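Local coordinates for U4/U6 snRNA-associated-splicing factor PRP24 (Saccharomyces cerevisiae, PDB 4N0T), which binds U6 snRNA and acts as a recycling factor of the spliceosome, the machinery that removes introns from precursor messenger RNA, at residues Asn5-Thr10 and His81-Thr86; Asn15-Tyr20 and Gly73-Ile78; Pro94-Arg99 and Lys150-Thr155; Val291-Ile296 and Ile314-Asp319. All coordinates share one frame; numbering follows the deposited sequence.

Contact 1 (Asn5-Thr10 and His81-Thr86); sequences NRELTT and HLTECT. With nucleotides of chain B.
The backbones of 5-10 and 81-86 are joined by one nearly straight hydrogen bond, Leu82 N to Thr10 O (3.0 Å, 170°), made where strand 10-16 begins and strand 75-81 has just ended. Beside it the methyl CG2 of Thr10 packs 3.9 Å from Leu82 CD2, the two side chains lying side by side, while the buried hydroxyl of Thr10 is taken up by Arg6 O. Glu7 has its CG anti to the backbone N (chi1 172°), and its extended chain passes over the 82-84 backbone, with CG 3.1 Å from Leu82 O. Its carboxylate meets the second segment largely through water: one molecule bridges Glu7 OE1 to Cys85 N and Thr86 OG1, which is also hydrogen-bonded to Asp132, and another bridges OE1 to Glu84 N. A further water lies within hydrogen-bonding distance of Leu8 O, Thr10 O and His81 ND1. Arg6 turns to the RNA instead. Its backbone N donates to O6 of G23 of chain B (2.9 Å). Arginine suits this place through its guanidinium: NE donates to N7 on the same Hoogsteen edge (2.9 Å), NH2 to O2' of G21 of chain B, and one face packs against C8 of G21.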
# COMPACT_ATOMS: atom_id res chain seq x y z
N ASN A 5 17.81 -3.85 7.01
CA ASN A 5 18.42 -4.46 5.83
C ASN A 5 18.14 -5.97 5.80
O ASN A 5 18.94 -6.77 6.31
CB ASN A 5 19.93 -4.17 5.79
CG ASN A 5 20.57 -4.54 4.46
OD1 ASN A 5 20.00 -5.32 3.69
ND2 ASN A 5 21.76 -4.00 4.20
N ARG A 6 17.02 -6.35 5.19
CA ARG A 6 16.61 -7.75 5.21
C ARG A 6 17.60 -8.60 4.47
O ARG A 6 17.96 -9.69 4.93
CB ARG A 6 15.23 -7.93 4.55
CG ARG A 6 14.08 -7.33 5.33
CD ARG A 6 12.89 -7.10 4.43
NE ARG A 6 11.90 -6.23 5.07
CZ ARG A 6 10.81 -6.67 5.68
NH1 ARG A 6 10.57 -7.97 5.73
NH2 ARG A 6 9.97 -5.80 6.22
N GLU A 7 18.07 -8.11 3.33
CA GLU A 7 18.91 -8.91 2.44
C GLU A 7 20.22 -9.30 3.11
O GLU A 7 20.67 -10.45 2.99
CB GLU A 7 19.21 -8.13 1.16
CG GLU A 7 20.24 -8.85 0.28
CD GLU A 7 20.43 -8.21 -1.08
OE1 GLU A 7 19.54 -8.38 -1.95
OE2 GLU A 7 21.47 -7.55 -1.30
N LEU A 8 20.82 -8.35 3.82
CA LEU A 8 22.12 -8.57 4.44
C LEU A 8 22.17 -9.85 5.27
O LEU A 8 23.17 -10.56 5.27
CB LEU A 8 22.50 -7.38 5.32
CG LEU A 8 23.93 -7.42 5.86
CD1 LEU A 8 24.93 -7.30 4.72
CD2 LEU A 8 24.17 -6.34 6.92
N THR A 9 21.08 -10.18 5.96
CA THR A 9 21.09 -11.35 6.81
C THR A 9 20.34 -12.55 6.23
O THR A 9 20.07 -13.52 6.94
CB THR A 9 20.54 -11.04 8.22
OG1 THR A 9 19.15 -10.73 8.13
CG2 THR A 9 21.30 -9.87 8.83
N THR A 10 20.03 -12.49 4.94
CA THR A 10 19.23 -13.55 4.32
C THR A 10 20.10 -14.44 3.42
O THR A 10 20.93 -13.95 2.63
CB THR A 10 18.07 -12.97 3.50
OG1 THR A 10 17.27 -12.14 4.36
CG2 THR A 10 17.19 -14.08 2.94
N HIS A 81 24.73 -16.16 0.13
CA HIS A 81 24.07 -14.89 0.41
C HIS A 81 22.99 -14.67 -0.65
O HIS A 81 23.24 -14.89 -1.85
CB HIS A 81 25.07 -13.72 0.36
CG HIS A 81 26.02 -13.68 1.51
ND1 HIS A 81 25.62 -13.40 2.80
CD2 HIS A 81 27.37 -13.83 1.56
CE1 HIS A 81 26.68 -13.40 3.60
NE2 HIS A 81 27.75 -13.67 2.87
N LEU A 82 21.81 -14.24 -0.23
CA LEU A 82 20.78 -13.90 -1.20
C LEU A 82 21.13 -12.53 -1.73
O LEU A 82 21.11 -11.56 -0.97
CB LEU A 82 19.38 -13.87 -0.57
CG LEU A 82 18.25 -13.64 -1.58
CD1 LEU A 82 18.03 -14.89 -2.44
CD2 LEU A 82 16.96 -13.23 -0.89
N THR A 83 21.49 -12.44 -3.00
CA THR A 83 21.86 -11.17 -3.58
C THR A 83 21.44 -11.09 -5.04
O THR A 83 21.44 -12.10 -5.76
CB THR A 83 23.38 -10.89 -3.45
OG1 THR A 83 23.70 -9.66 -4.10
CG2 THR A 83 24.18 -11.98 -4.11
N GLU A 84 21.04 -9.89 -5.46
CA GLU A 84 20.57 -9.66 -6.82
C GLU A 84 19.41 -10.57 -7.23
O GLU A 84 19.19 -10.84 -8.41
CB GLU A 84 21.74 -9.75 -7.82
CG GLU A 84 22.84 -8.75 -7.53
CD GLU A 84 23.92 -8.77 -8.58
OE1 GLU A 84 24.90 -9.52 -8.40
OE2 GLU A 84 23.77 -8.04 -9.59
N CYS A 85 18.63 -11.01 -6.24
CA CYS A 85 17.49 -11.86 -6.48
C CYS A 85 16.17 -11.25 -6.03
O CYS A 85 15.21 -11.98 -5.79
CB CYS A 85 17.66 -13.18 -5.74
SG CYS A 85 18.95 -14.25 -6.43
N THR A 86 16.11 -9.92 -5.91
CA THR A 86 14.91 -9.29 -5.40
C THR A 86 14.33 -8.30 -6.42
O THR A 86 15.06 -7.46 -6.98
CB THR A 86 15.19 -8.56 -4.07
OG1 THR A 86 15.70 -9.50 -3.11
CG2 THR A 86 13.92 -7.92 -3.52
P G B 21 9.31 2.21 2.07
OP1 G B 21 8.58 3.51 2.19
OP2 G B 21 10.54 2.07 2.91
O5' G B 21 8.30 1.03 2.37
C5' G B 21 8.68 -0.32 2.10
C4' G B 21 7.71 -1.30 2.71
O4' G B 21 8.02 -2.62 2.21
C3' G B 21 7.77 -1.42 4.22
O3' G B 21 6.53 -2.00 4.62
C2' G B 21 8.85 -2.47 4.39
O2' G B 21 8.87 -3.07 5.67
C1' G B 21 8.43 -3.44 3.30
N9 G B 21 9.47 -4.33 2.78
C8 G B 21 9.29 -5.68 2.68
N7 G B 21 10.32 -6.26 2.15
C5 G B 21 11.21 -5.25 1.87
C6 G B 21 12.48 -5.31 1.26
O6 G B 21 13.10 -6.33 0.87
N1 G B 21 13.05 -4.05 1.16
C2 G B 21 12.44 -2.88 1.55
N2 G B 21 13.14 -1.75 1.35
N3 G B 21 11.26 -2.81 2.12
C4 G B 21 10.69 -4.02 2.24
P G B 23 10.76 -2.39 9.88
OP1 G B 23 10.68 -3.63 9.08
OP2 G B 23 11.53 -2.36 11.16
O5' G B 23 11.29 -1.26 8.90
C5' G B 23 11.73 0.03 9.35
C4' G B 23 12.02 0.95 8.18
O4' G B 23 12.96 0.28 7.29
C3' G B 23 10.81 1.29 7.32
O3' G B 23 11.10 2.49 6.62
C2' G B 23 10.83 0.15 6.30
O2' G B 23 10.11 0.44 5.12
C1' G B 23 12.33 0.02 6.04
N9 G B 23 12.77 -1.32 5.63
C8 G B 23 12.31 -2.54 6.02
N7 G B 23 12.97 -3.53 5.47
C5 G B 23 13.93 -2.93 4.68
C6 G B 23 14.95 -3.48 3.85
O6 G B 23 15.21 -4.67 3.63
N1 G B 23 15.70 -2.51 3.23
C2 G B 23 15.51 -1.16 3.39
N2 G B 23 16.35 -0.38 2.71
N3 G B 23 14.58 -0.62 4.16
C4 G B 23 13.83 -1.57 4.78
O HOH W 1 18.43 -10.41 -3.51
O HOH W 2 22.68 -11.32 1.27
O HOH W 3 20.85 -7.35 -4.31
O HOH W 4 23.30 -13.01 4.04

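Contact 2 (Asn15-Tyr20 and Gly73-Ile78); sequences NLPKSY and GQNEII
Asn15 and Asn75 reach each other because Asn15 carries CG anti to its own N (chi1 -155°), while in Asn75 CG is anti to the carbonyl carbon (chi1 -79°). The side chains cross at about a right angle, yet their amide planes are nearly parallel. Each amide then grips the opposite backbone. Asn75 ND2 donates to Asn15 O (2.9 Å), and Asn15 ND2 donates to Glu76 O (2.9 Å, 172°); in both bonds the nitrogen stands above the plane of the carbonyl, whereas the acceptor lies in the plane of the donating amide. Asparagine suits both places, being short enough to reach between neighbouring strands, and at 15 it also tolerates a positive phi. With an alanine at Asn15, Glu76 O is likely to lose its amide donor, weakening the joint between the end of strand 10-16 and the start of strand 75-81. Pro17 adds apolar cover, its CA 3.5 Å from Asn75 ND2. Leu16 CD2 meets Ile77 CG2 at 3.9 Å. These two residues lead into the interior of the first RRM: Leu16 packs on Val25 and Ile77 on Tyr28, both of helix 22-29, while Ile77 and Pro17 touch Val72 of the short strand 71-72, which flanks the antiparallel pair of strands 10-16 and 75-81.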
# COMPACT_ATOMS: atom_id res chain seq x y z
N ASN A 15 18.69 -27.06 -3.35
CA ASN A 15 18.80 -28.53 -3.43
C ASN A 15 18.46 -29.26 -2.14
O ASN A 15 18.98 -30.35 -1.87
CB ASN A 15 20.17 -28.99 -3.95
CG ASN A 15 20.11 -30.37 -4.59
OD1 ASN A 15 19.12 -30.69 -5.26
ND2 ASN A 15 21.13 -31.19 -4.37
N LEU A 16 17.57 -28.68 -1.33
CA LEU A 16 17.03 -29.40 -0.19
C LEU A 16 16.17 -30.55 -0.70
O LEU A 16 15.60 -30.47 -1.80
CB LEU A 16 16.17 -28.47 0.68
CG LEU A 16 16.95 -27.40 1.44
CD1 LEU A 16 16.02 -26.28 1.91
CD2 LEU A 16 17.67 -28.01 2.62
N PRO A 17 16.05 -31.62 0.09
CA PRO A 17 15.23 -32.77 -0.32
C PRO A 17 13.78 -32.37 -0.55
O PRO A 17 13.31 -31.42 0.09
CB PRO A 17 15.32 -33.71 0.89
CG PRO A 17 16.61 -33.35 1.56
CD PRO A 17 16.74 -31.86 1.37
N LYS A 18 13.08 -33.08 -1.43
CA LYS A 18 11.64 -32.88 -1.65
C LYS A 18 10.85 -32.87 -0.35
O LYS A 18 9.88 -32.11 -0.19
CB LYS A 18 11.10 -34.01 -2.54
CG LYS A 18 10.63 -33.58 -3.91
CD LYS A 18 9.32 -34.29 -4.27
CE LYS A 18 8.13 -33.61 -3.59
NZ LYS A 18 7.81 -32.31 -4.24
N SER A 19 11.27 -33.70 0.59
CA SER A 19 10.55 -33.90 1.85
C SER A 19 10.78 -32.79 2.86
O SER A 19 10.14 -32.77 3.92
CB SER A 19 10.94 -35.24 2.48
OG SER A 19 12.25 -35.21 3.02
N TYR A 20 11.68 -31.86 2.55
CA TYR A 20 12.03 -30.83 3.51
C TYR A 20 10.98 -29.72 3.62
O TYR A 20 10.64 -29.05 2.64
CB TYR A 20 13.44 -30.27 3.25
CG TYR A 20 14.42 -30.70 4.32
CD1 TYR A 20 14.69 -32.05 4.52
CD2 TYR A 20 15.05 -29.77 5.14
CE1 TYR A 20 15.56 -32.46 5.50
CE2 TYR A 20 15.93 -30.18 6.13
CZ TYR A 20 16.18 -31.53 6.30
OH TYR A 20 17.06 -31.97 7.27
N GLY A 73 19.99 -35.47 3.99
CA GLY A 73 19.48 -36.72 3.44
C GLY A 73 20.58 -37.30 2.58
O GLY A 73 21.62 -37.73 3.10
N GLN A 74 20.38 -37.30 1.26
CA GLN A 74 21.47 -37.58 0.34
C GLN A 74 21.65 -36.44 -0.64
O GLN A 74 22.33 -36.60 -1.67
CB GLN A 74 21.22 -38.90 -0.40
CG GLN A 74 21.20 -40.10 0.54
CD GLN A 74 20.83 -41.39 -0.16
OE1 GLN A 74 20.67 -41.43 -1.39
NE2 GLN A 74 20.68 -42.45 0.61
N ASN A 75 21.05 -35.29 -0.33
CA ASN A 75 21.16 -34.10 -1.18
C ASN A 75 22.30 -33.20 -0.74
O ASN A 75 22.41 -32.85 0.43
CB ASN A 75 19.86 -33.29 -1.15
CG ASN A 75 18.80 -33.87 -2.04
OD1 ASN A 75 18.75 -35.08 -2.27
ND2 ASN A 75 17.94 -33.01 -2.58
N GLU A 76 23.17 -32.84 -1.69
CA GLU A 76 24.23 -31.87 -1.43
C GLU A 76 23.63 -30.48 -1.61
O GLU A 76 23.24 -30.12 -2.72
CB GLU A 76 25.38 -32.05 -2.42
CG GLU A 76 26.58 -31.14 -2.15
CD GLU A 76 27.81 -31.51 -2.98
OE1 GLU A 76 28.56 -30.59 -3.37
OE2 GLU A 76 28.02 -32.73 -3.23
N ILE A 77 23.56 -29.71 -0.53
CA ILE A 77 22.94 -28.37 -0.58
C ILE A 77 23.96 -27.30 -0.93
O ILE A 77 25.17 -27.51 -0.81
CB ILE A 77 22.24 -28.00 0.76
CG1 ILE A 77 23.25 -27.92 1.91
CG2 ILE A 77 21.12 -28.99 1.07
CD1 ILE A 77 22.67 -27.37 3.21
N ILE A 78 23.46 -26.14 -1.39
CA ILE A 78 24.30 -25.00 -1.64
C ILE A 78 23.67 -23.87 -0.85
O ILE A 78 22.46 -23.68 -0.90
CB ILE A 78 24.35 -24.63 -3.15
CG1 ILE A 78 24.88 -25.84 -3.95
CG2 ILE A 78 25.24 -23.42 -3.39
CD1 ILE A 78 24.80 -25.67 -5.46
O HOH W 5 23.01 -33.78 -4.38

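Contact 3 (Pro94-Arg99 and Lys150-Thr155); sequences PSYTQR and KIEGYT
Ile151, at the end of strand 150-151, meets Tyr96 at about a right angle: its CG2, anti to the backbone N, comes to 3.7 Å from Tyr96 OH and 4.0 Å from Tyr96 CE1. A branched aliphatic suits this place, since its CG2 packs obliquely on the ring and hydroxyl of Tyr96 while Leu104 of helix 98-107 packs on it as well. Glu152 follows with a positive phi, and its OE2 comes within 4.4 Å of Tyr96 CE1, a loose approach. Gly153 completes the type I' turn; at its backbone angles a CB would be jammed against the preceding carbonyl oxygen. The turn is closed by Tyr154 N bonded to Ile151 O (2.8 Å) and by Ile151 N bonded to Tyr154 O (2.9 Å). Tyr154 then crosses Pro94 at about a right angle, with Pro94 CD 3.4 Å from Tyr154 CZ and Pro94 CG 3.4 Å from Tyr154 OH. The rigid proline ring presents these methylenes to the phenol, which also packs on a uracil base of the bound RNA. Were Tyr154 an alanine, CG and CD of Pro94 would probably be left without their aromatic partner and the uracil without the ring it rests on. A tight hairpin of strands 150-151 and 154-160 packed on the loop that leads from strand 86-90 into helix 98-107 belongs to the RRM fold, here the second of the chain.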
# COMPACT_ATOMS: atom_id res chain seq x y z
N PRO A 94 -5.45 -2.87 -8.21
CA PRO A 94 -5.75 -2.62 -6.80
C PRO A 94 -6.23 -3.84 -6.01
O PRO A 94 -6.11 -3.86 -4.78
CB PRO A 94 -6.89 -1.59 -6.87
CG PRO A 94 -6.65 -0.87 -8.13
CD PRO A 94 -6.06 -1.86 -9.09
N SER A 95 -6.77 -4.82 -6.72
CA SER A 95 -7.32 -6.01 -6.08
C SER A 95 -6.41 -7.22 -6.26
O SER A 95 -6.77 -8.34 -5.88
CB SER A 95 -8.70 -6.30 -6.65
OG SER A 95 -8.62 -6.51 -8.05
N TYR A 96 -5.23 -7.01 -6.85
CA TYR A 96 -4.24 -8.09 -6.95
C TYR A 96 -3.83 -8.53 -5.55
O TYR A 96 -3.66 -7.71 -4.64
CB TYR A 96 -3.01 -7.65 -7.74
CG TYR A 96 -2.78 -8.41 -9.02
CD1 TYR A 96 -3.83 -8.71 -9.88
CD2 TYR A 96 -1.49 -8.82 -9.38
CE1 TYR A 96 -3.61 -9.41 -11.06
CE2 TYR A 96 -1.27 -9.51 -10.56
CZ TYR A 96 -2.33 -9.80 -11.39
OH TYR A 96 -2.12 -10.49 -12.57
N THR A 97 -3.67 -9.84 -5.39
CA THR A 97 -3.22 -10.43 -4.14
C THR A 97 -1.84 -11.05 -4.31
O THR A 97 -1.29 -11.12 -5.42
CB THR A 97 -4.16 -11.56 -3.70
OG1 THR A 97 -4.13 -12.60 -4.70
CG2 THR A 97 -5.58 -11.05 -3.55
N GLN A 98 -1.27 -11.50 -3.20
CA GLN A 98 0.01 -12.17 -3.20
C GLN A 98 -0.04 -13.36 -4.17
O GLN A 98 0.90 -13.60 -4.94
CB GLN A 98 0.32 -12.64 -1.78
CG GLN A 98 1.79 -12.85 -1.51
CD GLN A 98 2.04 -13.49 -0.16
OE1 GLN A 98 2.53 -14.62 -0.08
NE2 GLN A 98 1.71 -12.77 0.90
N ARG A 99 -1.16 -14.08 -4.13
CA ARG A 99 -1.37 -15.24 -4.98
C ARG A 99 -1.34 -14.84 -6.45
O ARG A 99 -0.72 -15.52 -7.27
CB ARG A 99 -2.72 -15.88 -4.63
CG ARG A 99 -3.06 -17.17 -5.36
CD ARG A 99 -4.55 -17.48 -5.15
NE ARG A 99 -4.89 -18.89 -5.27
CZ ARG A 99 -6.02 -19.43 -4.82
NH1 ARG A 99 -6.92 -18.66 -4.21
NH2 ARG A 99 -6.25 -20.72 -4.97
N LYS A 150 0.61 -5.02 -19.38
CA LYS A 150 -0.69 -4.43 -19.09
C LYS A 150 -1.65 -5.45 -18.48
O LYS A 150 -1.90 -6.51 -19.05
CB LYS A 150 -1.28 -3.78 -20.34
CG LYS A 150 -0.54 -2.52 -20.78
CD LYS A 150 -1.09 -2.00 -22.10
CE LYS A 150 -0.83 -0.50 -22.26
NZ LYS A 150 0.62 -0.17 -22.20
N ILE A 151 -2.14 -5.14 -17.29
CA ILE A 151 -3.06 -6.01 -16.57
C ILE A 151 -4.27 -5.18 -16.12
O ILE A 151 -4.12 -4.24 -15.34
CB ILE A 151 -2.38 -6.63 -15.32
CG1 ILE A 151 -1.01 -7.21 -15.67
CG2 ILE A 151 -3.30 -7.66 -14.66
CD1 ILE A 151 -0.28 -7.85 -14.50
N GLU A 152 -5.45 -5.52 -16.64
CA GLU A 152 -6.68 -4.79 -16.30
C GLU A 152 -6.56 -3.28 -16.51
O GLU A 152 -7.17 -2.50 -15.78
CB GLU A 152 -7.10 -5.06 -14.85
CG GLU A 152 -7.29 -6.53 -14.50
CD GLU A 152 -7.65 -6.72 -13.04
OE1 GLU A 152 -8.11 -5.74 -12.41
OE2 GLU A 152 -7.48 -7.84 -12.51
N GLY A 153 -5.78 -2.87 -17.51
CA GLY A 153 -5.62 -1.46 -17.81
C GLY A 153 -4.45 -0.81 -17.08
O GLY A 153 -4.13 0.36 -17.34
N TYR A 154 -3.81 -1.55 -16.18
CA TYR A 154 -2.67 -1.02 -15.43
C TYR A 154 -1.34 -1.46 -16.05
O TYR A 154 -1.12 -2.65 -16.27
CB TYR A 154 -2.74 -1.46 -13.95
CG TYR A 154 -3.94 -0.92 -13.20
CD1 TYR A 154 -5.17 -1.58 -13.23
CD2 TYR A 154 -3.84 0.26 -12.46
CE1 TYR A 154 -6.27 -1.07 -12.54
CE2 TYR A 154 -4.93 0.76 -11.77
CZ TYR A 154 -6.14 0.10 -11.82
OH TYR A 154 -7.22 0.60 -11.13
N THR A 155 -0.46 -0.50 -16.33
CA THR A 155 0.87 -0.84 -16.82
C THR A 155 1.75 -1.23 -15.64
O THR A 155 2.12 -0.38 -14.82
CB THR A 155 1.51 0.33 -17.58
OG1 THR A 155 0.70 0.66 -18.72
CG2 THR A 155 2.90 -0.04 -18.06

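Contact 4 (Val291-Ile296 and Ile314-Asp319); sequences VSPSLI and ILLVSD. With nucleotides of chain B.
The rigid, puckered ring of Pro293 is shared by Ile314 and Leu316: its CB lies 4.0 Å from Ile314 CG2 and its CD 3.9 Å from Leu316 CG, the leucine crossing the ring at about a right angle. The truly flat group is the cytosine of C29 of chain B, at the far end of 314-319, where Asp319 CB stands above the plane of the base on its O2/N3 side, 3.6 Å from each of these atoms. Back at the helix, Ile296 stands one turn after Pro293 and carries on the same surface: its CG2 reaches Ile314 CD1 at 3.8 Å, and its CD1 approaches Leu316 CD2 more loosely. Ile314 has CG1 anti to its carbonyl carbon (chi1 -60°), which brings CD1 against both Pro293 O and Ile296 CG2. Leu316 CD2 also touches Val291 O, at 3.5 Å. Here helix 293-302 covers one face of strand 311-317, the usual helix-on-sheet layer of an RRM; Ile314 and Leu316 face the helix. Leu315, pointing the other way, packs on Val266 and Leu269 of helix 258-270, consistent with the occluded RRM family, in which an added helix covers the sheet face that commonly meets RNA. Helix 293-302 is capped by Ser292, whose OG accepts from Leu295 N (3.2 Å), and a proline fits the first helical position because no NH is needed there. Asp319 OD2 forms a salt bridge with Arg263 of helix 258-270.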
# COMPACT_ATOMS: atom_id res chain seq x y z
N VAL A 291 -4.96 -5.42 3.72
CA VAL A 291 -6.17 -5.58 2.91
C VAL A 291 -6.74 -4.24 2.47
O VAL A 291 -7.11 -3.42 3.30
CB VAL A 291 -7.25 -6.33 3.70
CG1 VAL A 291 -8.57 -6.35 2.94
CG2 VAL A 291 -6.80 -7.75 4.01
N SER A 292 -6.83 -4.02 1.15
CA SER A 292 -7.33 -2.74 0.63
C SER A 292 -8.85 -2.71 0.47
O SER A 292 -9.50 -3.76 0.39
CB SER A 292 -6.68 -2.45 -0.73
OG SER A 292 -7.20 -3.32 -1.71
N PRO A 293 -9.42 -1.51 0.40
CA PRO A 293 -10.85 -1.37 0.07
C PRO A 293 -11.21 -2.10 -1.23
O PRO A 293 -12.30 -2.68 -1.30
CB PRO A 293 -11.01 0.13 -0.11
CG PRO A 293 -10.03 0.70 0.87
CD PRO A 293 -8.83 -0.22 0.80
N SER A 294 -10.32 -2.07 -2.22
CA SER A 294 -10.60 -2.76 -3.48
C SER A 294 -10.74 -4.26 -3.30
O SER A 294 -11.59 -4.88 -3.94
CB SER A 294 -9.52 -2.47 -4.53
OG SER A 294 -9.51 -1.09 -4.84
N LEU A 295 -9.92 -4.84 -2.44
CA LEU A 295 -10.00 -6.27 -2.18
C LEU A 295 -11.33 -6.60 -1.47
O LEU A 295 -11.98 -7.61 -1.77
CB LEU A 295 -8.80 -6.72 -1.35
CG LEU A 295 -8.62 -8.23 -1.23
CD1 LEU A 295 -8.38 -8.82 -2.61
CD2 LEU A 295 -7.47 -8.56 -0.29
N ILE A 296 -11.72 -5.75 -0.53
CA ILE A 296 -12.98 -5.94 0.19
C ILE A 296 -14.17 -5.81 -0.75
O ILE A 296 -15.12 -6.59 -0.69
CB ILE A 296 -13.11 -4.93 1.33
CG1 ILE A 296 -12.03 -5.20 2.38
CG2 ILE A 296 -14.52 -4.99 1.94
CD1 ILE A 296 -11.92 -4.11 3.45
N ILE A 314 -16.03 2.31 0.88
CA ILE A 314 -15.34 1.43 1.84
C ILE A 314 -14.12 2.17 2.39
O ILE A 314 -13.27 2.64 1.63
CB ILE A 314 -14.90 0.10 1.20
CG1 ILE A 314 -16.11 -0.66 0.65
CG2 ILE A 314 -14.15 -0.77 2.22
CD1 ILE A 314 -15.76 -1.98 -0.05
N LEU A 315 -14.03 2.25 3.72
CA LEU A 315 -12.97 2.98 4.40
C LEU A 315 -12.26 2.06 5.38
O LEU A 315 -12.89 1.29 6.11
CB LEU A 315 -13.57 4.15 5.19
CG LEU A 315 -14.45 5.10 4.37
CD1 LEU A 315 -15.14 6.10 5.26
CD2 LEU A 315 -13.59 5.82 3.37
N LEU A 316 -10.93 2.13 5.41
CA LEU A 316 -10.20 1.33 6.40
C LEU A 316 -10.15 2.05 7.74
O LEU A 316 -10.07 3.30 7.82
CB LEU A 316 -8.78 1.04 5.93
CG LEU A 316 -8.58 0.29 4.63
CD1 LEU A 316 -7.10 0.01 4.48
CD2 LEU A 316 -9.38 -1.04 4.63
N VAL A 317 -10.23 1.26 8.81
CA VAL A 317 -10.05 1.77 10.16
C VAL A 317 -9.05 0.81 10.82
O VAL A 317 -9.40 0.00 11.69
CB VAL A 317 -11.39 1.79 10.95
CG1 VAL A 317 -11.19 2.48 12.29
CG2 VAL A 317 -12.47 2.52 10.16
N SER A 318 -7.79 0.90 10.41
CA SER A 318 -6.83 -0.13 10.80
C SER A 318 -6.46 -0.05 12.28
O SER A 318 -5.98 -1.04 12.84
CB SER A 318 -5.58 -0.07 9.93
OG SER A 318 -5.07 1.24 9.97
N ASP A 319 -6.72 1.09 12.91
CA ASP A 319 -6.44 1.22 14.34
C ASP A 319 -7.38 0.37 15.19
O ASP A 319 -7.12 0.13 16.36
CB ASP A 319 -6.40 2.68 14.83
CG ASP A 319 -7.60 3.51 14.40
OD1 ASP A 319 -8.08 3.35 13.26
OD2 ASP A 319 -8.05 4.36 15.21
P C B 29 -5.53 10.37 14.38
OP1 C B 29 -6.66 9.40 14.37
OP2 C B 29 -5.82 11.80 14.73
O5' C B 29 -4.37 9.83 15.32
C5' C B 29 -4.62 9.43 16.67
C4' C B 29 -3.82 8.21 17.04
O4' C B 29 -4.20 7.11 16.16
C3' C B 29 -2.31 8.35 16.90
O3' C B 29 -1.68 7.46 17.83
C2' C B 29 -2.06 7.80 15.50
O2' C B 29 -0.74 7.37 15.26
C1' C B 29 -3.05 6.64 15.48
N1 C B 29 -3.46 6.19 14.15
C2 C B 29 -3.49 4.81 13.96
O2 C B 29 -3.13 4.08 14.90
N3 C B 29 -3.88 4.32 12.77
C4 C B 29 -4.25 5.17 11.81
N4 C B 29 -4.64 4.63 10.65
C5 C B 29 -4.24 6.58 11.99
C6 C B 29 -3.85 7.06 13.18

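From the N terminus, the residues before strand 10-16 are closed by contact 1 onto the linker after strand 75-81, a loop enclosing nearly the whole first RRM. Contact 2 is nested inside it, joining the other ends of those two central strands; its centre lies about 21 Å from that of contact 1. The chain then enters the second RRM, where contact 3 closes a separate loop, from the residues before helix 98-107 to the hairpin of strands 150-151 and 154-160. Contact 4, later in series, closes a short one in the occluded RRM. No loops cross. Contacts 3 and 4 touch, Pro94 meeting Ser292 and Ser294, and Thr97 meeting Leu295, so the second and fourth domains abut there.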